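Long-range contacts in group 3 allergen SMIPP-S YvT004A06 (Sarcoptes scabiei type hominis, PDB 3H7T), which has a trypsin-like serine protease fold but belongs to the inactivated protease paralogues of the scabies mite, so that it is probably not a working protease: residues Ile105-Pro114 with Ala190-Gly198; Tyr55-Lys63 with Leu133-Glu141. All coordinates share one frame; numbering follows the deposited sequence.

Interaction 1: Ile105-Pro114 with Ala190-Gly198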
ATOM      1  N   ILE A 105       5.504  10.028  -5.918  1.00 28.40           N
ATOM      2  CA  ILE A 105       6.546   9.006  -5.886  1.00 27.52           C
ATOM      3  C   ILE A 105       6.654   8.379  -7.273  1.00 27.25           C
ATOM      4  O   ILE A 105       5.639   8.048  -7.881  1.00 25.87           O
ATOM      5  CB  ILE A 105       6.251   7.897  -4.813  1.00 27.30           C
ATOM      6  CG1 ILE A 105       7.428   6.923  -4.671  1.00 27.11           C
ATOM      7  CG2 ILE A 105       4.972   7.123  -5.141  1.00 19.80           C
ATOM      8  CD1 ILE A 105       8.505   7.372  -3.700  1.00 28.11           C
ATOM      9  N   GLU A 106       7.882   8.215  -7.762  1.00 28.72           N
ATOM     10  CA  GLU A 106       8.118   7.650  -9.097  1.00 29.99           C
ATOM     11  C   GLU A 106       7.870   6.145  -9.144  1.00 28.96           C
ATOM     12  O   GLU A 106       8.074   5.439  -8.157  1.00 28.72           O
ATOM     13  CB  GLU A 106       9.540   7.963  -9.587  1.00 30.92           C
ATOM     14  CG  GLU A 106       9.833   9.449  -9.819  1.00 38.60           C
ATOM     15  CD  GLU A 106       8.881  10.106 -10.810  1.00 48.39           C
ATOM     16  OE1 GLU A 106       8.710   9.570 -11.926  1.00 52.68           O
ATOM     17  OE2 GLU A 106       8.310  11.167 -10.469  1.00 55.19           O
ATOM     18  N   LEU A 107       7.425   5.656 -10.295  1.00 28.70           N
ATOM     19  CA  LEU A 107       7.269   4.217 -10.502  1.00 27.82           C
ATOM     20  C   LEU A 107       8.627   3.550 -10.748  1.00 27.26           C
ATOM     21  O   LEU A 107       9.553   4.204 -11.220  1.00 27.33           O
ATOM     22  CB  LEU A 107       6.289   3.942 -11.650  1.00 28.37           C
ATOM     23  CG  LEU A 107       4.824   4.322 -11.387  1.00 25.35           C
ATOM     24  CD1 LEU A 107       3.973   4.238 -12.665  1.00 18.52           C
ATOM     25  CD2 LEU A 107       4.240   3.424 -10.296  1.00 23.75           C
ATOM     26  N   PRO A 108       8.757   2.250 -10.410  1.00 26.49           N
ATOM     27  CA  PRO A 108       9.999   1.525 -10.637  1.00 25.45           C
ATOM     28  C   PRO A 108      10.097   1.085 -12.102  1.00 25.55           C
ATOM     29  O   PRO A 108       9.112   1.175 -12.829  1.00 23.27           O
ATOM     30  CB  PRO A 108       9.818   0.287  -9.763  1.00 26.16           C
ATOM     31  CG  PRO A 108       8.368   0.002  -9.864  1.00 26.08           C
ATOM     32  CD  PRO A 108       7.718   1.369  -9.840  1.00 26.54           C
ATOM     33  N   SER A 109      11.263   0.579 -12.499  1.00 26.76           N
ATOM     34  CA  SER A 109      11.463  -0.007 -13.827  1.00 28.25           C
ATOM     35  C   SER A 109      10.662  -1.303 -13.972  1.00 28.10           C
ATOM     36  O   SER A 109      10.269  -1.929 -12.967  1.00 26.24           O
ATOM     37  CB  SER A 109      12.948  -0.275 -14.067  1.00 28.71           C
ATOM     38  OG  SER A 109      13.461  -1.153 -13.079  1.00 37.53           O
ATOM     39  N   LEU A 110      10.414  -1.698 -15.219  1.00 27.74           N
ATOM     40  CA  LEU A 110       9.585  -2.860 -15.505  1.00 28.58           C
ATOM     41  C   LEU A 110      10.101  -4.110 -14.811  1.00 27.83           C
ATOM     42  O   LEU A 110      11.295  -4.409 -14.858  1.00 27.82           O
ATOM     43  CB  LEU A 110       9.477  -3.104 -17.014  1.00 29.70           C
ATOM     44  CG  LEU A 110       8.702  -4.354 -17.451  1.00 32.55           C
ATOM     45  CD1 LEU A 110       7.199  -4.220 -17.188  1.00 35.34           C
ATOM     46  CD2 LEU A 110       8.966  -4.647 -18.919  1.00 35.59           C
ATOM     47  N   LEU A 111       9.179  -4.821 -14.168  1.00 26.11           N
ATOM     48  CA  LEU A 111       9.463  -6.070 -13.466  1.00 26.23           C
ATOM     49  C   LEU A 111      10.499  -5.960 -12.337  1.00 25.29           C
ATOM     50  O   LEU A 111      11.092  -6.964 -11.937  1.00 25.11           O
ATOM     51  CB  LEU A 111       9.804  -7.192 -14.459  1.00 26.96           C
ATOM     52  CG  LEU A 111       8.652  -7.708 -15.334  1.00 25.28           C
ATOM     53  CD1 LEU A 111       9.196  -8.606 -16.438  1.00 32.48           C
ATOM     54  CD2 LEU A 111       7.606  -8.454 -14.512  1.00 27.73           C
ATOM     55  N   TYR A 112      10.686  -4.756 -11.801  1.00 24.40           N
ATOM     56  CA  TYR A 112      11.548  -4.574 -10.633  1.00 24.55           C
ATOM     57  C   TYR A 112      11.168  -5.564  -9.526  1.00 25.03           C
ATOM     58  O   TYR A 112       9.980  -5.774  -9.248  1.00 22.82           O
ATOM     59  CB  TYR A 112      11.483  -3.139 -10.103  1.00 23.80           C
ATOM     60  CG  TYR A 112      12.504  -2.880  -9.015  1.00 26.58           C
ATOM     61  CD1 TYR A 112      13.804  -2.488  -9.334  1.00 29.96           C
ATOM     62  CD2 TYR A 112      12.185  -3.070  -7.668  1.00 23.00           C
ATOM     63  CE1 TYR A 112      14.752  -2.270  -8.342  1.00 34.41           C
ATOM     64  CE2 TYR A 112      13.124  -2.865  -6.672  1.00 27.23           C
ATOM     65  CZ  TYR A 112      14.400  -2.457  -7.010  1.00 31.53           C
ATOM     66  OH  TYR A 112      15.329  -2.244  -6.023  1.00 34.14           O
ATOM     67  N   ASP A 113      12.175  -6.189  -8.922  1.00 26.35           N
ATOM     68  CA  ASP A 113      11.940  -7.187  -7.881  1.00 26.63           C
ATOM     69  C   ASP A 113      12.965  -6.998  -6.769  1.00 26.55           C
ATOM     70  O   ASP A 113      14.146  -7.299  -6.967  1.00 26.64           O
ATOM     71  CB  ASP A 113      12.017  -8.608  -8.472  1.00 26.41           C
ATOM     72  CG  ASP A 113      11.379  -9.676  -7.561  1.00 29.85           C
ATOM     73  OD1 ASP A 113      10.756  -9.334  -6.528  1.00 23.06           O
ATOM     74  OD2 ASP A 113      11.499 -10.877  -7.892  1.00 25.14           O
ATOM     75  N   PRO A 114      12.522  -6.485  -5.598  1.00 26.09           N
ATOM     76  CA  PRO A 114      13.468  -6.171  -4.522  1.00 26.72           C
ATOM     77  C   PRO A 114      14.260  -7.403  -4.097  1.00 27.37           C
ATOM     78  O   PRO A 114      13.683  -8.479  -3.908  1.00 27.65           O
ATOM     79  CB  PRO A 114      12.568  -5.704  -3.363  1.00 25.76           C
ATOM     80  CG  PRO A 114      11.224  -5.465  -3.953  1.00 29.10           C
ATOM     81  CD  PRO A 114      11.119  -6.328  -5.168  1.00 25.42           C
ATOM     82  N   ALA A 190       5.659   1.099  -0.266  1.00 17.94           N
ATOM     83  CA  ALA A 190       6.938   0.506   0.100  1.00 17.43           C
ATOM     84  C   ALA A 190       7.945   1.072  -0.877  1.00 17.80           C
ATOM     85  O   ALA A 190       7.788   0.910  -2.084  1.00 16.56           O
ATOM     86  CB  ALA A 190       6.886  -1.013   0.014  1.00 15.84           C
ATOM     87  N   VAL A 191       8.959   1.753  -0.348  1.00 19.43           N
ATOM     88  CA  VAL A 191       9.862   2.570  -1.161  1.00 20.12           C
ATOM     89  C   VAL A 191      11.296   2.054  -1.155  1.00 22.02           C
ATOM     90  O   VAL A 191      11.842   1.697  -0.114  1.00 21.43           O
ATOM     91  CB  VAL A 191       9.829   4.079  -0.714  1.00 20.51           C
ATOM     92  CG1 VAL A 191      10.795   4.924  -1.541  1.00 19.93           C
ATOM     93  CG2 VAL A 191       8.434   4.640  -0.843  1.00 17.85           C
ATOM     94  N   GLN A 192      11.911   2.030  -2.337  1.00 24.80           N
ATOM     95  CA  GLN A 192      13.307   1.659  -2.455  1.00 26.82           C
ATOM     96  C   GLN A 192      13.928   2.509  -3.564  1.00 29.65           C
ATOM     97  O   GLN A 192      13.396   2.578  -4.681  1.00 29.70           O
ATOM     98  CB  GLN A 192      13.430   0.166  -2.753  1.00 27.05           C
ATOM     99  CG  GLN A 192      14.656  -0.488  -2.165  1.00 28.54           C
ATOM    100  CD  GLN A 192      14.720  -1.968  -2.475  1.00 28.84           C
ATOM    101  OE1 GLN A 192      14.550  -2.385  -3.624  1.00 24.65           O
ATOM    102  NE2 GLN A 192      14.963  -2.777  -1.447  1.00 24.49           N
ATOM    103  N   ASN A 193      15.029   3.179  -3.229  1.00 31.68           N
ATOM    104  CA  ASN A 193      15.732   4.086  -4.145  1.00 33.37           C
ATOM    105  C   ASN A 193      14.800   5.109  -4.795  1.00 33.64           C
ATOM    106  O   ASN A 193      14.746   5.227  -6.022  1.00 34.19           O
ATOM    107  CB  ASN A 193      16.513   3.305  -5.206  1.00 33.67           C
ATOM    108  N   GLY A 194      14.061   5.826  -3.953  1.00 33.37           N
ATOM    109  CA  GLY A 194      13.159   6.888  -4.391  1.00 32.09           C
ATOM    110  C   GLY A 194      12.080   6.495  -5.386  1.00 30.63           C
ATOM    111  O   GLY A 194      11.581   7.348  -6.126  1.00 31.15           O
ATOM    112  N   THR A 195      11.719   5.212  -5.416  1.00 28.16           N
ATOM    113  CA  THR A 195      10.617   4.752  -6.264  1.00 25.44           C
ATOM    114  C   THR A 195       9.679   3.838  -5.476  1.00 22.66           C
ATOM    115  O   THR A 195      10.083   3.251  -4.487  1.00 21.57           O
ATOM    116  CB  THR A 195      11.105   4.030  -7.554  1.00 25.94           C
ATOM    117  OG1 THR A 195      11.487   2.691  -7.253  1.00 23.86           O
ATOM    118  CG2 THR A 195      12.271   4.776  -8.225  1.00 25.01           C
ATOM    119  N   LEU A 196       8.435   3.732  -5.930  1.00 22.24           N
ATOM    120  CA  LEU A 196       7.429   2.890  -5.287  1.00 22.17           C
ATOM    121  C   LEU A 196       7.539   1.421  -5.729  1.00 22.00           C
ATOM    122  O   LEU A 196       7.012   1.041  -6.777  1.00 23.32           O
ATOM    123  CB  LEU A 196       6.029   3.427  -5.590  1.00 21.72           C
ATOM    124  CG  LEU A 196       4.880   2.740  -4.848  1.00 23.29           C
ATOM    125  CD1 LEU A 196       4.881   3.179  -3.381  1.00 19.28           C
ATOM    126  CD2 LEU A 196       3.567   3.085  -5.508  1.00 24.01           C
ATOM    127  N   VAL A 197       8.205   0.591  -4.932  1.00 20.78           N
ATOM    128  CA  VAL A 197       8.431  -0.810  -5.347  1.00 20.57           C
ATOM    129  C   VAL A 197       7.342  -1.775  -4.882  1.00 20.15           C
ATOM    130  O   VAL A 197       7.198  -2.875  -5.434  1.00 19.21           O
ATOM    131  CB  VAL A 197       9.834  -1.334  -4.942  1.00 20.96           C
ATOM    132  CG1 VAL A 197      10.925  -0.436  -5.519  1.00 17.71           C
ATOM    133  CG2 VAL A 197       9.984  -1.438  -3.432  1.00 20.93           C
ATOM    134  N   GLY A 198       6.591  -1.365  -3.861  1.00 19.57           N
ATOM    135  CA  GLY A 198       5.538  -2.191  -3.318  1.00 20.61           C
ATOM    136  C   GLY A 198       4.328  -1.427  -2.823  1.00 20.58           C
ATOM    137  O   GLY A 198       4.394  -0.224  -2.533  1.00 20.44           O
TER
HETATM  138  O   HOH W   1       9.990   9.447  -6.492  1.00 38.20           O
HETATM  139  O   HOH W   2       8.453  -3.543  -7.796  1.00 21.57           O
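E106 and L196 carry the backbone link between the loop I105-P114 and the hairpin A190-G198. L196 N donates to E106 O over 2.8 Å with an N-H...O angle of 166°, and the same carbonyl oxygen also receives a CA-H...O contact from T195. A second direct hydrogen bond is made by side chains: Y112 OH gives its proton to Q192 OE1, a short 2.5 Å. The amide oxygen meets the phenol at the ring edge, with ring and amide planes 78° apart, and the donor lies out of the carbonyl plane. Q192 NE2 is held by T118 OG1 and S119 O, which fixes the amide flip and turns the oxygen toward the tyrosine.

Water adds two bridges. One links E106 N to G194 O; the other donates to both Y112 O and V197 O.

Apolar packing comes next. With CG1 anti to the backbone N (chi1 -173°), I105 brings CD1 tip to tip against V191 CG2 at 4.0 Å, while the I105 and L196 side chains cross at about a right angle, I105 CG2 3.9 Å from L196 CB. V197 CG1 lies obliquely against Y112 CE2, 3.5 Å away.

A close carbon-to-oxygen contact stands apart: P108 CD is 3.2 Å from L196 O, a buried oxygen for which no hydrogen-bonding partner is present.

Within the hairpin, a type I' turn spans Q192 to T195, and Q192 O accepts from both T195 N and T195 OG1. V197 and G198 both face A190, which makes a classic beta bulge within this antiparallel hairpin of the trypsin fold, wrapped by the loop between strands 87-91 and 119-124.

Interaction 2: Tyr55-Lys63 with Leu133-Glu141; sequences YGSSYRTTK and LEYSGDLME
R60 lays its guanidinium group against the side chain of Y135, the two planes inclined by 47°. The approach is uneven: Y135 CD2 sits over the centre of one guanidinium face, 3.4 Å from R60 CZ, whereas seen from the tyrosine the arginine comes in obliquely. T61 CG2 covers the opposite face, so the flat group is sandwiched between a methyl and a ring carbon. The arginine starts out extended, CG anti to the backbone N, and its bend at chi3 (69°) brings one face of the guanidinium against Y135 CD2. F25 has a part on both sides: its ring makes a cation-pi contact with R60, and its backbone N is hydrogen-bonded to Y135 OH.

Y59 and D138 run side by side, pointing the same way, with ring and carboxylate planes 58° apart and D138 OD1 3.5 Å from Y59 CE1.

Between these two pairs the backbones meet in a single bridge, Y59 with D138. L139 N donates to S58 O at 2.8 Å, and R60 N to G137 O at 3.0 Å; both bonds are distinctly bent. S58 O has a second donor in W125 NE1.

The chemistry thus divides: backbone bonds set the register, while the arginine is placed by van der Waals packing against Y135 and T61 and by the cation-pi contact with F25. With E134 OE1 7.0 Å from R60 NH2, no salt bridge crosses the contact, and the F25 ring may stabilise the positive charge.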
ATOM      1  N   TYR A  55      -4.381  13.924   2.336  1.00 27.42           N
ATOM      2  CA  TYR A  55      -2.972  14.177   2.032  1.00 26.69           C
ATOM      3  C   TYR A  55      -2.372  15.379   2.774  1.00 26.57           C
ATOM      4  O   TYR A  55      -3.101  16.247   3.265  1.00 26.59           O
ATOM      5  CB  TYR A  55      -2.763  14.317   0.515  1.00 26.86           C
ATOM      6  CG  TYR A  55      -3.322  15.563  -0.160  1.00 26.72           C
ATOM      7  CD1 TYR A  55      -2.564  16.732  -0.246  1.00 27.51           C
ATOM      8  CD2 TYR A  55      -4.583  15.553  -0.757  1.00 29.82           C
ATOM      9  CE1 TYR A  55      -3.051  17.864  -0.888  1.00 30.25           C
ATOM     10  CE2 TYR A  55      -5.087  16.680  -1.398  1.00 31.66           C
ATOM     11  CZ  TYR A  55      -4.311  17.833  -1.467  1.00 35.62           C
ATOM     12  OH  TYR A  55      -4.793  18.955  -2.108  1.00 33.16           O
ATOM     13  N   GLY A  56      -1.041  15.402   2.853  1.00 25.36           N
ATOM     14  CA  GLY A  56      -0.296  16.507   3.451  1.00 25.65           C
ATOM     15  C   GLY A  56      -0.320  16.588   4.967  1.00 25.85           C
ATOM     16  O   GLY A  56      -0.045  17.643   5.533  1.00 26.38           O
ATOM     17  N   SER A  57      -0.633  15.476   5.629  1.00 23.91           N
ATOM     18  CA  SER A  57      -0.682  15.448   7.089  1.00 23.58           C
ATOM     19  C   SER A  57      -0.046  14.182   7.663  1.00 22.63           C
ATOM     20  O   SER A  57      -0.157  13.108   7.073  1.00 22.82           O
ATOM     21  CB  SER A  57      -2.133  15.569   7.569  1.00 22.35           C
ATOM     22  OG  SER A  57      -2.206  15.561   8.983  1.00 25.78           O
ATOM     23  N   SER A  58       0.627  14.328   8.804  1.00 22.54           N
ATOM     24  CA  SER A  58       1.119  13.187   9.598  1.00 23.36           C
ATOM     25  C   SER A  58      -0.024  12.441  10.297  1.00 22.81           C
ATOM     26  O   SER A  58       0.143  11.301  10.748  1.00 22.55           O
ATOM     27  CB  SER A  58       2.121  13.664  10.657  1.00 23.05           C
ATOM     28  OG  SER A  58       3.230  14.322  10.077  1.00 22.43           O
ATOM     29  N   TYR A  59      -1.178  13.099  10.400  1.00 22.79           N
ATOM     30  CA  TYR A  59      -2.328  12.548  11.092  1.00 23.29           C
ATOM     31  C   TYR A  59      -3.236  11.775  10.145  1.00 23.66           C
ATOM     32  O   TYR A  59      -3.356  12.118   8.970  1.00 23.95           O
ATOM     33  CB  TYR A  59      -3.097  13.657  11.832  1.00 23.84           C
ATOM     34  CG  TYR A  59      -2.230  14.373  12.836  1.00 25.53           C
ATOM     35  CD1 TYR A  59      -1.906  13.777  14.055  1.00 23.34           C
ATOM     36  CD2 TYR A  59      -1.708  15.643  12.559  1.00 27.41           C
ATOM     37  CE1 TYR A  59      -1.087  14.429  14.978  1.00 24.31           C
ATOM     38  CE2 TYR A  59      -0.894  16.298  13.476  1.00 27.18           C
ATOM     39  CZ  TYR A  59      -0.591  15.688  14.682  1.00 26.47           C
ATOM     40  OH  TYR A  59       0.214  16.338  15.596  1.00 29.04           O
ATOM     41  N   ARG A  60      -3.881  10.742  10.681  1.00 23.61           N
ATOM     42  CA  ARG A  60      -4.659   9.799   9.877  1.00 24.22           C
ATOM     43  C   ARG A  60      -5.876  10.418   9.197  1.00 24.55           C
ATOM     44  O   ARG A  60      -6.179  10.086   8.044  1.00 23.01           O
ATOM     45  CB  ARG A  60      -5.099   8.597  10.724  1.00 24.17           C
ATOM     46  CG  ARG A  60      -5.705   7.473   9.892  1.00 24.18           C
ATOM     47  CD  ARG A  60      -6.090   6.267  10.727  1.00 26.00           C
ATOM     48  NE  ARG A  60      -7.219   6.485  11.643  1.00 21.60           N
ATOM     49  CZ  ARG A  60      -8.505   6.430  11.300  1.00 21.59           C
ATOM     50  NH1 ARG A  60      -8.858   6.202  10.044  1.00 21.52           N
ATOM     51  NH2 ARG A  60      -9.449   6.618  12.225  1.00 20.37           N
ATOM     52  N   THR A  61      -6.579  11.295   9.920  1.00 24.94           N
ATOM     53  CA  THR A  61      -7.875  11.801   9.457  1.00 25.88           C
ATOM     54  C   THR A  61      -7.998  13.325   9.508  1.00 26.07           C
ATOM     55  O   THR A  61      -8.989  13.869   9.039  1.00 25.67           O
ATOM     56  CB  THR A  61      -9.067  11.195  10.267  1.00 25.71           C
ATOM     57  OG1 THR A  61      -8.961  11.568  11.649  1.00 28.58           O
ATOM     58  CG2 THR A  61      -9.113   9.682  10.157  1.00 27.77           C
ATOM     59  N   THR A  62      -7.003  14.001  10.080  1.00 26.43           N
ATOM     60  CA  THR A  62      -7.090  15.445  10.332  1.00 27.04           C
ATOM     61  C   THR A  62      -5.878  16.244   9.852  1.00 27.71           C
ATOM     62  O   THR A  62      -4.805  15.687   9.596  1.00 27.41           O
ATOM     63  CB  THR A  62      -7.270  15.750  11.839  1.00 26.22           C
ATOM     64  OG1 THR A  62      -6.209  15.131  12.580  1.00 21.23           O
ATOM     65  CG2 THR A  62      -8.617  15.254  12.354  1.00 26.26           C
ATOM     66  N   LYS A  63      -6.076  17.557   9.731  1.00 29.05           N
ATOM     67  CA  LYS A  63      -5.001  18.538   9.499  1.00 30.83           C
ATOM     68  C   LYS A  63      -4.305  18.468   8.156  1.00 32.58           C
ATOM     69  O   LYS A  63      -3.133  18.826   8.036  1.00 35.06           O
ATOM     70  CB  LYS A  63      -3.965  18.518  10.631  1.00 32.03           C
ATOM     71  CG  LYS A  63      -4.228  19.544  11.704  1.00 32.91           C
ATOM     72  CD  LYS A  63      -3.459  19.237  12.960  1.00 38.09           C
ATOM     73  CE  LYS A  63      -3.866  20.199  14.056  1.00 40.82           C
ATOM     74  NZ  LYS A  63      -3.834  19.539  15.377  1.00 41.97           N
ATOM     75  N   LEU A 133      -7.053  -3.911  16.707  1.00 25.56           N
ATOM     76  CA  LEU A 133      -7.431  -3.600  15.336  1.00 24.80           C
ATOM     77  C   LEU A 133      -7.585  -2.086  15.151  1.00 23.78           C
ATOM     78  O   LEU A 133      -7.940  -1.629  14.075  1.00 24.32           O
ATOM     79  CB  LEU A 133      -8.726  -4.331  14.961  1.00 24.93           C
ATOM     80  CG  LEU A 133      -8.665  -5.859  14.845  1.00 26.84           C
ATOM     81  CD1 LEU A 133     -10.059  -6.436  14.711  1.00 33.12           C
ATOM     82  CD2 LEU A 133      -7.803  -6.294  13.651  1.00 23.64           C
ATOM     83  N   GLU A 134      -7.307  -1.305  16.201  1.00 23.92           N
ATOM     84  CA  GLU A 134      -7.439   0.166  16.118  1.00 21.66           C
ATOM     85  C   GLU A 134      -6.285   0.760  15.305  1.00 21.40           C
ATOM     86  O   GLU A 134      -5.150   0.280  15.400  1.00 21.46           O
ATOM     87  CB  GLU A 134      -7.467   0.798  17.511  1.00 21.39           C
ATOM     88  CG  GLU A 134      -8.644   0.371  18.412  1.00 18.06           C
ATOM     89  CD  GLU A 134     -10.007   0.823  17.885  1.00 25.09           C
ATOM     90  OE1 GLU A 134     -10.118   1.973  17.402  1.00 28.87           O
ATOM     91  OE2 GLU A 134     -10.969   0.023  17.961  1.00 27.94           O
ATOM     92  N   TYR A 135      -6.569   1.812  14.537  1.00 20.52           N
ATOM     93  CA  TYR A 135      -5.553   2.466  13.705  1.00 21.15           C
ATOM     94  C   TYR A 135      -4.669   3.394  14.537  1.00 21.66           C
ATOM     95  O   TYR A 135      -5.033   3.782  15.651  1.00 20.68           O
ATOM     96  CB  TYR A 135      -6.186   3.265  12.563  1.00 21.29           C
ATOM     97  CG  TYR A 135      -7.239   2.527  11.779  1.00 22.59           C
ATOM     98  CD1 TYR A 135      -6.931   1.352  11.078  1.00 28.38           C
ATOM     99  CD2 TYR A 135      -8.543   3.007  11.725  1.00 24.72           C
ATOM    100  CE1 TYR A 135      -7.917   0.671  10.365  1.00 25.86           C
ATOM    101  CE2 TYR A 135      -9.530   2.343  11.019  1.00 25.56           C
ATOM    102  CZ  TYR A 135      -9.210   1.176  10.340  1.00 28.31           C
ATOM    103  OH  TYR A 135     -10.189   0.529   9.633  1.00 30.20           O
ATOM    104  N   SER A 136      -3.503   3.728  13.995  1.00 20.23           N
ATOM    105  CA  SER A 136      -2.621   4.708  14.621  1.00 20.95           C
ATOM    106  C   SER A 136      -3.065   6.110  14.196  1.00 20.82           C
ATOM    107  O   SER A 136      -3.304   6.343  13.021  1.00 20.44           O
ATOM    108  CB  SER A 136      -1.173   4.465  14.179  1.00 20.69           C
ATOM    109  OG  SER A 136      -0.296   5.427  14.736  1.00 19.30           O
ATOM    110  N   GLY A 137      -3.167   7.042  15.147  1.00 20.89           N
ATOM    111  CA  GLY A 137      -3.454   8.444  14.817  1.00 20.84           C
ATOM    112  C   GLY A 137      -2.299   9.121  14.083  1.00 22.00           C
ATOM    113  O   GLY A 137      -2.504  10.031  13.272  1.00 23.23           O
ATOM    114  N   ASP A 138      -1.085   8.651  14.363  1.00 20.84           N
ATOM    115  CA  ASP A 138       0.146   9.224  13.840  1.00 21.14           C
ATOM    116  C   ASP A 138       0.702   8.330  12.737  1.00 20.58           C
ATOM    117  O   ASP A 138       0.600   7.096  12.817  1.00 19.40           O
ATOM    118  CB  ASP A 138       1.200   9.301  14.951  1.00 22.09           C
ATOM    119  CG  ASP A 138       0.785  10.189  16.114  1.00 24.78           C
ATOM    120  OD1 ASP A 138       0.198  11.265  15.893  1.00 25.97           O
ATOM    121  OD2 ASP A 138       1.093   9.821  17.267  1.00 30.67           O
ATOM    122  N   LEU A 139       1.286   8.951  11.718  1.00 21.18           N
ATOM    123  CA  LEU A 139       1.986   8.216  10.666  1.00 20.64           C
ATOM    124  C   LEU A 139       3.200   7.497  11.267  1.00 20.12           C
ATOM    125  O   LEU A 139       3.988   8.102  12.006  1.00 20.59           O
ATOM    126  CB  LEU A 139       2.410   9.163   9.529  1.00 20.87           C
ATOM    127  CG  LEU A 139       3.230   8.547   8.384  1.00 22.01           C
ATOM    128  CD1 LEU A 139       2.342   7.645   7.536  1.00 18.18           C
ATOM    129  CD2 LEU A 139       3.874   9.637   7.524  1.00 19.59           C
ATOM    130  N   MET A 140       3.305   6.196  10.992  1.00 19.46           N
ATOM    131  CA  MET A 140       4.426   5.378  11.457  1.00 19.24           C
ATOM    132  C   MET A 140       5.272   4.958  10.262  1.00 19.21           C
ATOM    133  O   MET A 140       4.763   4.880   9.143  1.00 19.20           O
ATOM    134  CB  MET A 140       3.931   4.128  12.175  1.00 18.91           C
ATOM    135  CG  MET A 140       2.928   4.394  13.327  1.00 23.30           C
ATOM    136  SD  MET A 140       3.666   5.313  14.692  1.00 27.44           S
ATOM    137  CE  MET A 140       4.584   4.026  15.527  1.00 26.98           C
ATOM    138  N   GLU A 141       6.545   4.653  10.508  1.00 18.50           N
ATOM    139  CA  GLU A 141       7.420   4.142   9.451  1.00 19.58           C
ATOM    140  C   GLU A 141       8.247   2.966   9.949  1.00 20.08           C
ATOM    141  O   GLU A 141       8.524   2.857  11.141  1.00 21.86           O
ATOM    142  CB  GLU A 141       8.358   5.246   8.928  1.00 18.78           C
ATOM    143  CG  GLU A 141       9.358   5.729   9.982  1.00 25.73           C
ATOM    144  CD  GLU A 141      10.444   6.636   9.435  1.00 35.02           C
ATOM    145  OE1 GLU A 141      11.617   6.414   9.786  1.00 43.14           O
ATOM    146  OE2 GLU A 141      10.139   7.566   8.661  1.00 37.98           O
TER

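How the interactions relate
Interactions 1 and 2 lie 23 Å apart between centres, with nearest atoms about 10 Å apart, so they do not touch. Both reach the same seven-stranded antiparallel sheet: residues 190-198 cover parts of strands 189-192 and 195-200, and residues 133-141 run into strand 140-147. Strand 119-124 lies between 140-147 and 189-192 in the sheet, pairing with both. Along the chain the order is 55-63, 105-114, 133-141, 190-198, so the segments alternate. The segment 55-63 follows strand 51-55 of the six-stranded barrel, and 105-114 comes after 87-91, the last of the barrel's strands along the chain. Interaction 1 thus meets the sheet's hairpin, interaction 2 the loop leading into strand 140-147, within one trypsin-family domain.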